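Local coordinates for cytoplasmic Protein STM1381 (Salmonella enterica subsp. enterica serovar Typhimurium, PDB 3SOZ) that is of unknown function but probably adopts a glutamine amidotransferase-like fold related to the class I glutaminase domains, at residues Y37-L42 and V49-A54; Q87-T90 and M94-I97; L115-Y120 and T237-V242; L203-Y208 and K212-A217. All blocks are in the same frame, centred on the assembly; numbering follows the deposited sequence.

Interaction 1 (Y37-L42 and V49-A54); sequences YLLSCL and VDYMPA
L39 and L42 of helix 36-42 pack against V49 and Y51 of strand 48-53, the second half of a beta-alpha-beta crossover in which strands 5-10 and 48-53 lie parallel and next to each other in the main sheet. Helix and strand run nearly antiparallel, at 160°, and their axes come within 9.9 Å, a spacing bridged by side chains alone. The tight part is the buried group of L39, L42 and V49. One valine methyl, CG2, meets CB of L42 at 4.0 Å, while the other, CG1, faces CG of L39 at 4.2 Å, and the valine thus fits between two leucines one helical turn apart. F8 of strand 5-10 touches both L39 and V49, and L243 of helix 235-246 touches L42, which extends the apolar packing beyond the two segments. Farther along the strand, where Y51 is partly exposed, this tyrosine has CG anti to its backbone N (chi1 -178°). This presents a ring face to L39, whose CD2 methyl sits over it in a CH-pi contact, 22° off the ring normal and 4.1 Å from the centroid. The methyl is displaced toward the CB end of the ring, with CG as its closest ring atom at 3.8 Å. Y37 and S40 occupy the solvent side of the helix, away from the strand. There the Y37 carbonyl accepts two bonds, one from C41 N in the helix and one from S40 OG, which lies 2.9 Å from Y37 O on an in-plane lone pair.

Interaction 2 (Q87-T90 and M94-I97); sequences QNRT and MDII
I97 holds CG1 between its own backbone N and carbonyl carbon (chi1 88°), which turns this branch toward the hydroxyl of T90. T90, with OG1 beside its backbone N (chi1 -62°), sets this hydroxyl 3.8 Å from CG1 of I97, the two side chains meeting at about a right angle. The hydroxyl donates to a water at 2.7 Å from T90 OG1; the water in turn donates to D95 O and weakly accepts from I97 N. A single solvent molecule therefore ties the helix to the returning chain and serves two of its backbone groups. On the outer side, the extended R89 chain runs past D95. OD2 of D95 comes alongside the aliphatic part of the arginine, 3.3 Å from R89 CD, and lies at the edge of the guanidinium near its plane, with the carboxylate turned 43° away from that plane. NH1 of R89 is 4.2 Å from OD2, beyond a salt bridge, although the opposite charges probably still attract. D95 N also donates to R89 O at 3.1 Å, and M94 N makes a weak, long bond to T90 O. In the assembly, a second subunit continues the packing, with its H223 against T90 and its P155 against I97. Q87 is the N-cap of the short helix 88-91, and at the other end selenomethionine M94 leaves the helix with positive phi, a C-terminal capping turn in which the chain folds back along the helix it has just left.

Interaction 3 (L115-Y120 and T237-V242); sequences LMIGGY and TFWCNV
W239 of helix 235-246 and I117 of strand 113-117 reach toward each other from opposite directions, and the indole meets the isoleucine at its CZ3 corner. CD1 of I117 lies 4.1 Å from W239 CZ3, approaching the ring obliquely. L115, two residues earlier on the same side of the strand, crosses the tryptophan at about a right angle and brings CD2 to within 4.2 Å of the same carbon, so two branched side chains converge on one carbon of the indole from the strand side. With CG beside the backbone N (chi1 -68°), W239 leaves its helix aslant, and only the far end of the ring comes close to the strand. L115 uses its other methyl on V242, again nearly perpendicular, with CD1 4.0 Å from V242 CG1. Strand and helix run at 144° with 11.7 Å between their axes, the usual layering of a helix on a beta sheet in an alpha/beta fold. F216 from the next strand and Y235 from the same helix meet W239 edge-to-face. The groups that touch between the two segments are all hydrocarbon, which implies that this buried layer is held by dispersion and the exclusion of water, through shape rather than directional bonds.

Interaction 4 (L203-Y208 and K212-A217); sequences LVMGTY and KVCCFA
C214 lies at the apolar centre of this beta hairpin, touched by two side chains of the partner strand on the same sheet face. L203 turns its CD2 methyl to C214 SG, 3.5 Å away, and selenomethionine M205, bent at chi2 (80°), curls its CE back to C214 CB at 3.5 Å. F216 extends this face, receiving CG of L203 at its ring edge. On the reverse face, V213 CG2 packs against Y208 CB at 3.9 Å. The backbones form a regular antiparallel ladder. V204 and C215 make a hydrogen-bonded pair, with V204 N to C215 O at 3.0 Å. G206 and V213 form the next such pair, and the non-hydrogen-bonded pair of M205 with C214 lies between the two. At the polar edge T207 pairs with K212, whose NZ bonds to K247 O, while Y208 OH bonds to E139. Strand 211-216 is sandwiched within the sheet, antiparallel to 200-208 and parallel to 113-117, and helix 235-246 packs on the face carrying M205 and C214 through T245, I246 and V242.

In the fold
Interactions 1, 3 and 4 are built on one mixed sheet, whereas interaction 2 lies at the periphery, its centre 26 to 30 Å from theirs. Interactions 1 and 3, centres 12 Å apart, meet where helix 36-42 touches helix 235-246, L38 CD1 lying 3.4 Å from W239 CD1. Interactions 3 and 4 adjoin more directly, centres 10 Å apart, since strands 113-117 and 211-216 are neighbours and M116 N lies 2.9 Å from C214 O in a probable hydrogen bond. Beyond the end of strand 113-117, Y120 N bonds to a glycerol, probably from the crystallisation liquor. Interaction 2 instead faces a second subunit of the assembly.

Interaction 1 (Y37-L42 and V49-A54)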
loop_
_atom_site.group_PDB
_atom_site.type_symbol
_atom_site.label_atom_id
_atom_site.label_comp_id
_atom_site.label_asym_id
_atom_site.label_seq_id
_atom_site.Cartn_x
_atom_site.Cartn_y
_atom_site.Cartn_z
ATOM N N TYR A 37 23.007 -20.126 2.592
ATOM C CA TYR A 37 23.378 -21.059 1.546
ATOM C C TYR A 37 24.106 -20.338 0.418
ATOM O O TYR A 37 25.256 -20.645 0.139
ATOM C CB TYR A 37 22.172 -21.837 1.014
ATOM C CG TYR A 37 22.609 -22.960 0.099
ATOM C CD1 TYR A 37 23.415 -24.006 0.576
ATOM C CD2 TYR A 37 22.253 -22.956 -1.259
ATOM C CE1 TYR A 37 23.849 -25.026 -0.280
ATOM C CE2 TYR A 37 22.669 -23.963 -2.118
ATOM C CZ TYR A 37 23.468 -24.994 -1.630
ATOM O OH TYR A 37 23.868 -25.987 -2.500
ATOM N N LEU A 38 23.447 -19.359 -0.195
ATOM C CA LEU A 38 24.026 -18.546 -1.275
ATOM C C LEU A 38 25.390 -17.905 -0.970
ATOM O O LEU A 38 26.237 -17.770 -1.843
ATOM C CB LEU A 38 23.030 -17.466 -1.692
ATOM C CG LEU A 38 23.536 -16.484 -2.731
ATOM C CD1 LEU A 38 23.876 -17.233 -4.007
ATOM C CD2 LEU A 38 22.543 -15.373 -2.995
ATOM N N LEU A 39 25.592 -17.496 0.267
ATOM C CA LEU A 39 26.881 -16.971 0.665
ATOM C C LEU A 39 27.953 -18.058 0.746
ATOM O O LEU A 39 29.037 -17.901 0.174
ATOM C CB LEU A 39 26.769 -16.227 1.982
ATOM C CG LEU A 39 26.785 -14.707 1.923
ATOM C CD1 LEU A 39 26.023 -14.106 0.744
ATOM C CD2 LEU A 39 26.233 -14.240 3.238
ATOM N N SER A 40 27.650 -19.159 1.429
ATOM C CA SER A 40 28.557 -20.305 1.434
ATOM C C SER A 40 28.905 -20.721 0.005
ATOM O O SER A 40 30.011 -21.194 -0.236
ATOM C CB SER A 40 27.975 -21.495 2.210
ATOM O OG SER A 40 27.224 -22.365 1.363
ATOM N N CYS A 41 27.963 -20.523 -0.927
ATOM C CA CYS A 41 28.133 -20.834 -2.362
ATOM C C CYS A 41 29.036 -19.874 -3.134
ATOM O O CYS A 41 29.753 -20.271 -4.049
ATOM C CB CYS A 41 26.771 -20.832 -3.055
ATOM S SG CYS A 41 25.979 -22.426 -3.194
ATOM N N LEU A 42 28.943 -18.600 -2.783
ATOM C CA LEU A 42 29.713 -17.544 -3.411
ATOM C C LEU A 42 31.165 -17.646 -3.009
ATOM O O LEU A 42 32.045 -17.594 -3.866
ATOM C CB LEU A 42 29.125 -16.186 -3.054
ATOM C CG LEU A 42 28.287 -15.661 -4.209
ATOM C CD1 LEU A 42 27.702 -16.805 -4.983
ATOM C CD2 LEU A 42 27.216 -14.681 -3.765
ATOM N N VAL A 49 33.562 -12.283 0.139
ATOM C CA VAL A 49 32.282 -11.659 0.490
ATOM C C VAL A 49 32.268 -11.030 1.870
ATOM O O VAL A 49 32.344 -11.726 2.886
ATOM C CB VAL A 49 31.077 -12.657 0.389
ATOM C CG1 VAL A 49 29.770 -11.966 0.769
ATOM C CG2 VAL A 49 30.971 -13.243 -1.015
ATOM N N ASP A 50 32.161 -9.700 1.871
ATOM C CA ASP A 50 31.687 -8.952 3.041
ATOM C C ASP A 50 30.133 -9.047 3.098
ATOM O O ASP A 50 29.440 -8.654 2.139
ATOM C CB ASP A 50 32.150 -7.491 2.949
ATOM C CG ASP A 50 33.669 -7.321 3.150
ATOM O OD1 ASP A 50 34.328 -8.264 3.675
ATOM O OD2 ASP A 50 34.206 -6.226 2.804
ATOM N N TYR A 51 29.609 -9.621 4.185
ATOM C CA TYR A 51 28.167 -9.685 4.410
ATOM C C TYR A 51 27.781 -8.465 5.191
ATOM O O TYR A 51 28.281 -8.237 6.276
ATOM C CB TYR A 51 27.754 -10.936 5.210
ATOM C CG TYR A 51 26.238 -11.091 5.435
ATOM C CD1 TYR A 51 25.332 -10.663 4.472
ATOM C CD2 TYR A 51 25.725 -11.693 6.597
ATOM C CE1 TYR A 51 23.963 -10.797 4.644
ATOM C CE2 TYR A 51 24.322 -11.835 6.790
ATOM C CZ TYR A 51 23.459 -11.373 5.792
ATOM O OH TYR A 51 22.095 -11.492 5.887
HETATM N N MSE A 52 26.890 -7.662 4.646
HETATM C CA MSE A 52 26.422 -6.526 5.420
HETATM C C MSE A 52 24.924 -6.658 5.728
HETATM O O MSE A 52 24.081 -6.371 4.874
HETATM C CB MSE A 52 26.767 -5.219 4.725
HETATM C CG MSE A 52 26.164 -4.066 5.399
HETATM SE SE MSE A 52 26.747 -2.329 4.787
HETATM C CE MSE A 52 25.799 -2.234 3.146
ATOM N N PRO A 53 24.593 -7.101 6.959
ATOM C CA PRO A 53 23.185 -7.148 7.345
ATOM C C PRO A 53 22.555 -5.760 7.271
ATOM O O PRO A 53 23.264 -4.749 7.388
ATOM C CB PRO A 53 23.207 -7.680 8.789
ATOM C CG PRO A 53 24.581 -7.579 9.258
ATOM C CD PRO A 53 25.491 -7.474 8.067
ATOM N N ALA A 54 21.252 -5.697 7.013
ATOM C CA ALA A 54 20.512 -4.454 7.253
ATOM C C ALA A 54 20.695 -4.323 8.746
ATOM O O ALA A 54 20.898 -5.333 9.421
ATOM C CB ALA A 54 19.060 -4.624 6.882
#

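Interaction 2 (Q87-T90 and M94-I97)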
loop_
_atom_site.group_PDB
_atom_site.type_symbol
_atom_site.label_atom_id
_atom_site.label_comp_id
_atom_site.label_asym_id
_atom_site.label_seq_id
_atom_site.Cartn_x
_atom_site.Cartn_y
_atom_site.Cartn_z
ATOM N N GLN A 87 18.037 5.565 7.612
ATOM C CA GLN A 87 18.967 4.955 8.558
ATOM C C GLN A 87 18.639 5.514 9.937
ATOM O O GLN A 87 17.877 6.497 10.046
ATOM C CB GLN A 87 20.403 5.257 8.148
ATOM C CG GLN A 87 20.859 4.591 6.850
ATOM C CD GLN A 87 22.150 5.189 6.281
ATOM O OE1 GLN A 87 22.202 5.546 5.116
ATOM N NE2 GLN A 87 23.196 5.273 7.098
ATOM N N ASN A 88 19.172 4.902 10.989
ATOM C CA ASN A 88 18.710 5.269 12.323
ATOM C C ASN A 88 18.947 6.744 12.642
ATOM O O ASN A 88 18.103 7.403 13.240
ATOM C CB ASN A 88 19.350 4.410 13.383
ATOM C CG ASN A 88 19.019 2.936 13.261
ATOM O OD1 ASN A 88 19.648 2.120 13.936
ATOM N ND2 ASN A 88 18.041 2.572 12.426
ATOM N N ARG A 89 20.089 7.261 12.182
ATOM C CA ARG A 89 20.511 8.616 12.432
ATOM C C ARG A 89 19.649 9.613 11.706
ATOM O O ARG A 89 19.489 10.708 12.186
ATOM C CB ARG A 89 21.991 8.826 12.082
ATOM C CG ARG A 89 22.998 8.142 13.044
ATOM C CD ARG A 89 24.346 8.857 13.087
ATOM N NE ARG A 89 25.399 7.941 13.557
ATOM C CZ ARG A 89 26.449 8.259 14.330
ATOM N NH1 ARG A 89 26.625 9.505 14.777
ATOM N NH2 ARG A 89 27.328 7.307 14.661
ATOM N N THR A 90 19.077 9.249 10.569
ATOM C CA THR A 90 18.141 10.147 9.874
ATOM C C THR A 90 16.815 10.087 10.535
ATOM O O THR A 90 16.251 11.102 10.917
ATOM C CB THR A 90 17.899 9.741 8.423
ATOM O OG1 THR A 90 19.125 9.804 7.687
ATOM C CG2 THR A 90 16.902 10.656 7.767
HETATM N N MSE A 94 17.721 12.730 13.636
HETATM C CA MSE A 94 17.541 14.038 13.029
HETATM C C MSE A 94 18.868 14.609 12.497
HETATM O O MSE A 94 18.987 15.795 12.204
HETATM C CB MSE A 94 16.851 14.975 14.038
HETATM C CG MSE A 94 15.302 14.909 13.965
HETATM SE SE MSE A 94 14.646 16.164 12.516
HETATM C CE MSE A 94 14.213 17.730 13.666
ATOM N N ASP A 95 19.856 13.736 12.361
ATOM C CA ASP A 95 21.137 14.057 11.748
ATOM C C ASP A 95 20.909 14.246 10.263
ATOM O O ASP A 95 19.800 14.076 9.795
ATOM C CB ASP A 95 22.168 12.929 11.999
ATOM C CG ASP A 95 22.583 12.815 13.476
ATOM O OD1 ASP A 95 22.278 13.726 14.262
ATOM O OD2 ASP A 95 23.226 11.817 13.866
ATOM N N ILE A 96 21.955 14.601 9.533
ATOM C CA ILE A 96 21.884 14.741 8.097
ATOM C C ILE A 96 22.994 13.890 7.526
ATOM O O ILE A 96 24.167 14.149 7.777
ATOM C CB ILE A 96 22.088 16.194 7.701
ATOM C CG1 ILE A 96 20.767 16.954 7.899
ATOM C CG2 ILE A 96 22.678 16.316 6.269
ATOM C CD1 ILE A 96 20.812 18.444 7.534
ATOM N N ILE A 97 22.637 12.843 6.803
ATOM C CA ILE A 97 23.644 11.931 6.278
ATOM C C ILE A 97 23.407 11.890 4.776
ATOM O O ILE A 97 22.348 12.318 4.329
ATOM C CB ILE A 97 23.568 10.486 6.911
ATOM C CG1 ILE A 97 22.599 9.596 6.135
ATOM C CG2 ILE A 97 23.205 10.493 8.403
ATOM C CD1 ILE A 97 23.209 8.254 5.772
HETATM O O HOH W 1 19.376 12.418 7.146
#

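Interaction 3 (L115-Y120 and T237-V242)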
loop_
_atom_site.group_PDB
_atom_site.type_symbol
_atom_site.label_atom_id
_atom_site.label_comp_id
_atom_site.label_asym_id
_atom_site.label_seq_id
_atom_site.Cartn_x
_atom_site.Cartn_y
_atom_site.Cartn_z
ATOM N N LEU A 115 24.088 -6.000 -8.421
ATOM C CA LEU A 115 23.021 -6.991 -8.592
ATOM C C LEU A 115 21.881 -6.816 -7.577
ATOM O O LEU A 115 22.112 -6.721 -6.373
ATOM C CB LEU A 115 23.582 -8.426 -8.551
ATOM C CG LEU A 115 22.569 -9.571 -8.408
ATOM C CD1 LEU A 115 21.880 -9.827 -9.746
ATOM C CD2 LEU A 115 23.236 -10.849 -7.885
HETATM N N MSE A 116 20.653 -6.764 -8.076
HETATM C CA MSE A 116 19.489 -6.852 -7.217
HETATM C C MSE A 116 18.751 -8.164 -7.445
HETATM O O MSE A 116 18.373 -8.495 -8.581
HETATM C CB MSE A 116 18.540 -5.657 -7.392
HETATM C CG MSE A 116 17.287 -5.702 -6.449
HETATM SE SE MSE A 116 16.235 -4.019 -6.373
HETATM C CE MSE A 116 17.231 -3.243 -4.913
ATOM N N ILE A 117 18.560 -8.894 -6.347
ATOM C CA ILE A 117 17.782 -10.133 -6.335
ATOM C C ILE A 117 16.393 -9.857 -5.788
ATOM O O ILE A 117 16.239 -9.228 -4.733
ATOM C CB ILE A 117 18.459 -11.191 -5.472
ATOM C CG1 ILE A 117 19.919 -11.327 -5.919
ATOM C CG2 ILE A 117 17.664 -12.511 -5.527
ATOM C CD1 ILE A 117 20.816 -12.092 -4.963
ATOM N N GLY A 118 15.377 -10.329 -6.501
ATOM C CA GLY A 118 13.975 -10.087 -6.096
ATOM C C GLY A 118 13.529 -10.748 -4.810
ATOM O O GLY A 118 14.296 -11.442 -4.143
ATOM N N GLY A 119 12.257 -10.541 -4.486
ATOM C CA GLY A 119 11.670 -10.978 -3.208
ATOM C C GLY A 119 10.647 -9.923 -2.749
ATOM O O GLY A 119 10.332 -8.978 -3.475
ATOM N N TYR A 120 10.139 -10.072 -1.542
ATOM C CA TYR A 120 9.121 -9.192 -1.092
ATOM C C TYR A 120 9.544 -7.732 -0.882
ATOM O O TYR A 120 8.711 -6.820 -1.018
ATOM C CB TYR A 120 8.512 -9.752 0.187
ATOM C CG TYR A 120 7.524 -10.817 -0.110
ATOM C CD1 TYR A 120 7.452 -11.391 -1.388
ATOM C CD2 TYR A 120 6.667 -11.283 0.880
ATOM C CE1 TYR A 120 6.525 -12.402 -1.659
ATOM C CE2 TYR A 120 5.736 -12.318 0.624
ATOM C CZ TYR A 120 5.677 -12.870 -0.637
ATOM O OH TYR A 120 4.781 -13.873 -0.874
ATOM N N THR A 237 27.267 -22.243 -9.493
ATOM C CA THR A 237 27.864 -21.701 -10.692
ATOM C C THR A 237 26.993 -20.591 -11.281
ATOM O O THR A 237 27.500 -19.611 -11.843
ATOM C CB THR A 237 28.078 -22.833 -11.737
ATOM O OG1 THR A 237 28.989 -23.798 -11.193
ATOM C CG2 THR A 237 28.636 -22.282 -13.050
ATOM N N PHE A 238 25.684 -20.737 -11.172
ATOM C CA PHE A 238 24.851 -19.751 -11.796
ATOM C C PHE A 238 25.091 -18.371 -11.187
ATOM O O PHE A 238 25.099 -17.377 -11.907
ATOM C CB PHE A 238 23.382 -20.117 -11.698
ATOM C CG PHE A 238 22.474 -18.963 -11.910
ATOM C CD1 PHE A 238 22.164 -18.543 -13.197
ATOM C CD2 PHE A 238 21.935 -18.279 -10.821
ATOM C CE1 PHE A 238 21.317 -17.467 -13.409
ATOM C CE2 PHE A 238 21.088 -17.187 -11.023
ATOM C CZ PHE A 238 20.771 -16.783 -12.318
ATOM N N TRP A 239 25.264 -18.309 -9.867
ATOM C CA TRP A 239 25.427 -17.018 -9.201
ATOM C C TRP A 239 26.845 -16.503 -9.396
ATOM O O TRP A 239 27.050 -15.338 -9.741
ATOM C CB TRP A 239 25.045 -17.096 -7.718
ATOM C CG TRP A 239 23.565 -17.330 -7.489
ATOM C CD1 TRP A 239 22.970 -18.464 -7.010
ATOM C CD2 TRP A 239 22.500 -16.402 -7.738
ATOM N NE1 TRP A 239 21.608 -18.306 -6.958
ATOM C CE2 TRP A 239 21.293 -17.046 -7.395
ATOM C CE3 TRP A 239 22.451 -15.090 -8.215
ATOM C CZ2 TRP A 239 20.054 -16.415 -7.504
ATOM C CZ3 TRP A 239 21.221 -14.467 -8.330
ATOM C CH2 TRP A 239 20.037 -15.132 -7.983
ATOM N N CYS A 240 27.826 -17.378 -9.214
ATOM C CA CYS A 240 29.183 -17.037 -9.550
ATOM C C CYS A 240 29.266 -16.409 -10.952
ATOM O O CYS A 240 29.830 -15.325 -11.110
ATOM C CB CYS A 240 30.079 -18.256 -9.396
ATOM S SG CYS A 240 30.326 -18.736 -7.627
ATOM N N ASN A 241 28.670 -17.038 -11.955
ATOM C CA ASN A 241 28.672 -16.442 -13.282
ATOM C C ASN A 241 28.013 -15.083 -13.318
ATOM O O ASN A 241 28.451 -14.219 -14.071
ATOM C CB ASN A 241 27.945 -17.308 -14.297
ATOM C CG ASN A 241 28.835 -18.381 -14.933
ATOM O OD1 ASN A 241 29.606 -19.072 -14.273
ATOM N ND2 ASN A 241 28.672 -18.550 -16.242
ATOM N N VAL A 242 26.942 -14.889 -12.548
ATOM C CA VAL A 242 26.209 -13.627 -12.575
ATOM C C VAL A 242 27.139 -12.517 -12.081
ATOM O O VAL A 242 27.196 -11.403 -12.631
ATOM C CB VAL A 242 24.948 -13.673 -11.663
ATOM C CG1 VAL A 242 24.118 -12.380 -11.808
ATOM C CG2 VAL A 242 24.088 -14.855 -12.008
#

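Interaction 4 (L203-Y208 and K212-A217)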
loop_
_atom_site.group_PDB
_atom_site.type_symbol
_atom_site.label_atom_id
_atom_site.label_comp_id
_atom_site.label_asym_id
_atom_site.label_seq_id
_atom_site.Cartn_x
_atom_site.Cartn_y
_atom_site.Cartn_z
ATOM N N LEU A 203 15.856 -12.523 -15.913
ATOM C CA LEU A 203 17.273 -12.183 -15.795
ATOM C C LEU A 203 17.487 -11.080 -16.778
ATOM O O LEU A 203 17.339 -11.275 -17.971
ATOM C CB LEU A 203 18.159 -13.350 -16.187
ATOM C CG LEU A 203 19.305 -13.662 -15.236
ATOM C CD1 LEU A 203 20.375 -14.455 -15.951
ATOM C CD2 LEU A 203 19.880 -12.393 -14.620
ATOM N N VAL A 204 17.756 -9.891 -16.274
ATOM C CA VAL A 204 17.936 -8.758 -17.140
ATOM C C VAL A 204 19.292 -8.163 -16.877
ATOM O O VAL A 204 19.699 -7.935 -15.718
ATOM C CB VAL A 204 16.816 -7.734 -16.979
ATOM C CG1 VAL A 204 17.030 -6.549 -17.878
ATOM C CG2 VAL A 204 15.524 -8.380 -17.310
HETATM N N MSE A 205 19.992 -7.953 -17.987
HETATM C CA MSE A 205 21.304 -7.349 -17.980
HETATM C C MSE A 205 21.258 -5.959 -18.544
HETATM O O MSE A 205 20.452 -5.641 -19.430
HETATM C CB MSE A 205 22.238 -8.177 -18.815
HETATM C CG MSE A 205 23.521 -8.347 -18.155
HETATM SE SE MSE A 205 23.225 -9.745 -16.885
HETATM C CE MSE A 205 24.754 -9.309 -15.731
ATOM N N GLY A 206 22.135 -5.116 -18.042
ATOM C CA GLY A 206 22.152 -3.726 -18.497
ATOM C C GLY A 206 23.436 -3.061 -18.079
ATOM O O GLY A 206 24.318 -3.725 -17.541
ATOM N N THR A 207 23.528 -1.756 -18.312
ATOM C CA THR A 207 24.742 -0.993 -17.987
ATOM C C THR A 207 24.308 0.375 -17.453
ATOM O O THR A 207 23.290 0.929 -17.919
ATOM C CB THR A 207 25.679 -0.731 -19.251
ATOM O OG1 THR A 207 24.974 0.081 -20.220
ATOM C CG2 THR A 207 26.188 -2.048 -19.879
ATOM N N TYR A 208 25.089 0.926 -16.521
ATOM C CA TYR A 208 24.821 2.262 -16.034
ATOM C C TYR A 208 26.106 3.130 -16.074
ATOM O O TYR A 208 26.999 3.028 -15.200
ATOM C CB TYR A 208 24.118 2.218 -14.658
ATOM C CG TYR A 208 23.746 3.582 -14.105
ATOM C CD1 TYR A 208 22.766 4.383 -14.722
ATOM C CD2 TYR A 208 24.358 4.062 -12.950
ATOM C CE1 TYR A 208 22.427 5.646 -14.196
ATOM C CE2 TYR A 208 24.031 5.309 -12.426
ATOM C CZ TYR A 208 23.073 6.092 -13.047
ATOM O OH TYR A 208 22.783 7.330 -12.480
ATOM N N LYS A 212 28.143 -2.223 -14.860
ATOM C CA LYS A 212 27.228 -3.325 -15.203
ATOM C C LYS A 212 26.152 -3.644 -14.126
ATOM O O LYS A 212 26.471 -3.851 -12.943
ATOM C CB LYS A 212 28.064 -4.565 -15.502
ATOM C CG LYS A 212 29.130 -4.295 -16.566
ATOM C CD LYS A 212 29.905 -5.567 -16.988
ATOM C CE LYS A 212 31.334 -5.228 -17.455
ATOM N NZ LYS A 212 32.255 -4.786 -16.325
ATOM N N VAL A 213 24.888 -3.695 -14.540
ATOM C CA VAL A 213 23.769 -3.981 -13.621
ATOM C C VAL A 213 23.058 -5.268 -13.960
ATOM O O VAL A 213 22.852 -5.597 -15.126
ATOM C CB VAL A 213 22.644 -2.886 -13.619
ATOM C CG1 VAL A 213 21.911 -2.870 -12.273
ATOM C CG2 VAL A 213 23.193 -1.533 -13.885
ATOM N N CYS A 214 22.617 -5.966 -12.925
ATOM C CA CYS A 214 21.824 -7.160 -13.128
ATOM C C CYS A 214 20.639 -7.251 -12.137
ATOM O O CYS A 214 20.782 -6.989 -10.936
ATOM C CB CYS A 214 22.740 -8.378 -13.044
ATOM S SG CYS A 214 21.943 -9.949 -13.252
ATOM N N CYS A 215 19.477 -7.596 -12.686
ATOM C CA CYS A 215 18.267 -7.862 -11.944
ATOM C C CYS A 215 17.855 -9.298 -12.131
ATOM O O CYS A 215 17.744 -9.788 -13.254
ATOM C CB CYS A 215 17.152 -6.999 -12.457
ATOM S SG CYS A 215 17.451 -5.312 -12.061
ATOM N N PHE A 216 17.630 -9.971 -11.018
ATOM C CA PHE A 216 17.091 -11.303 -11.029
ATOM C C PHE A 216 15.726 -11.202 -10.347
ATOM O O PHE A 216 15.636 -10.730 -9.211
ATOM C CB PHE A 216 18.051 -12.271 -10.306
ATOM C CG PHE A 216 17.533 -13.660 -10.223
ATOM C CD1 PHE A 216 17.600 -14.506 -11.326
ATOM C CD2 PHE A 216 16.899 -14.107 -9.072
ATOM C CE1 PHE A 216 17.065 -15.792 -11.258
ATOM C CE2 PHE A 216 16.373 -15.387 -9.002
ATOM C CZ PHE A 216 16.453 -16.225 -10.090
ATOM N N ALA A 217 14.672 -11.627 -11.039
ATOM C CA ALA A 217 13.288 -11.277 -10.652
ATOM C C ALA A 217 12.677 -12.140 -9.562
ATOM O O ALA A 217 11.511 -11.941 -9.212
ATOM C CB ALA A 217 12.366 -11.258 -11.849
#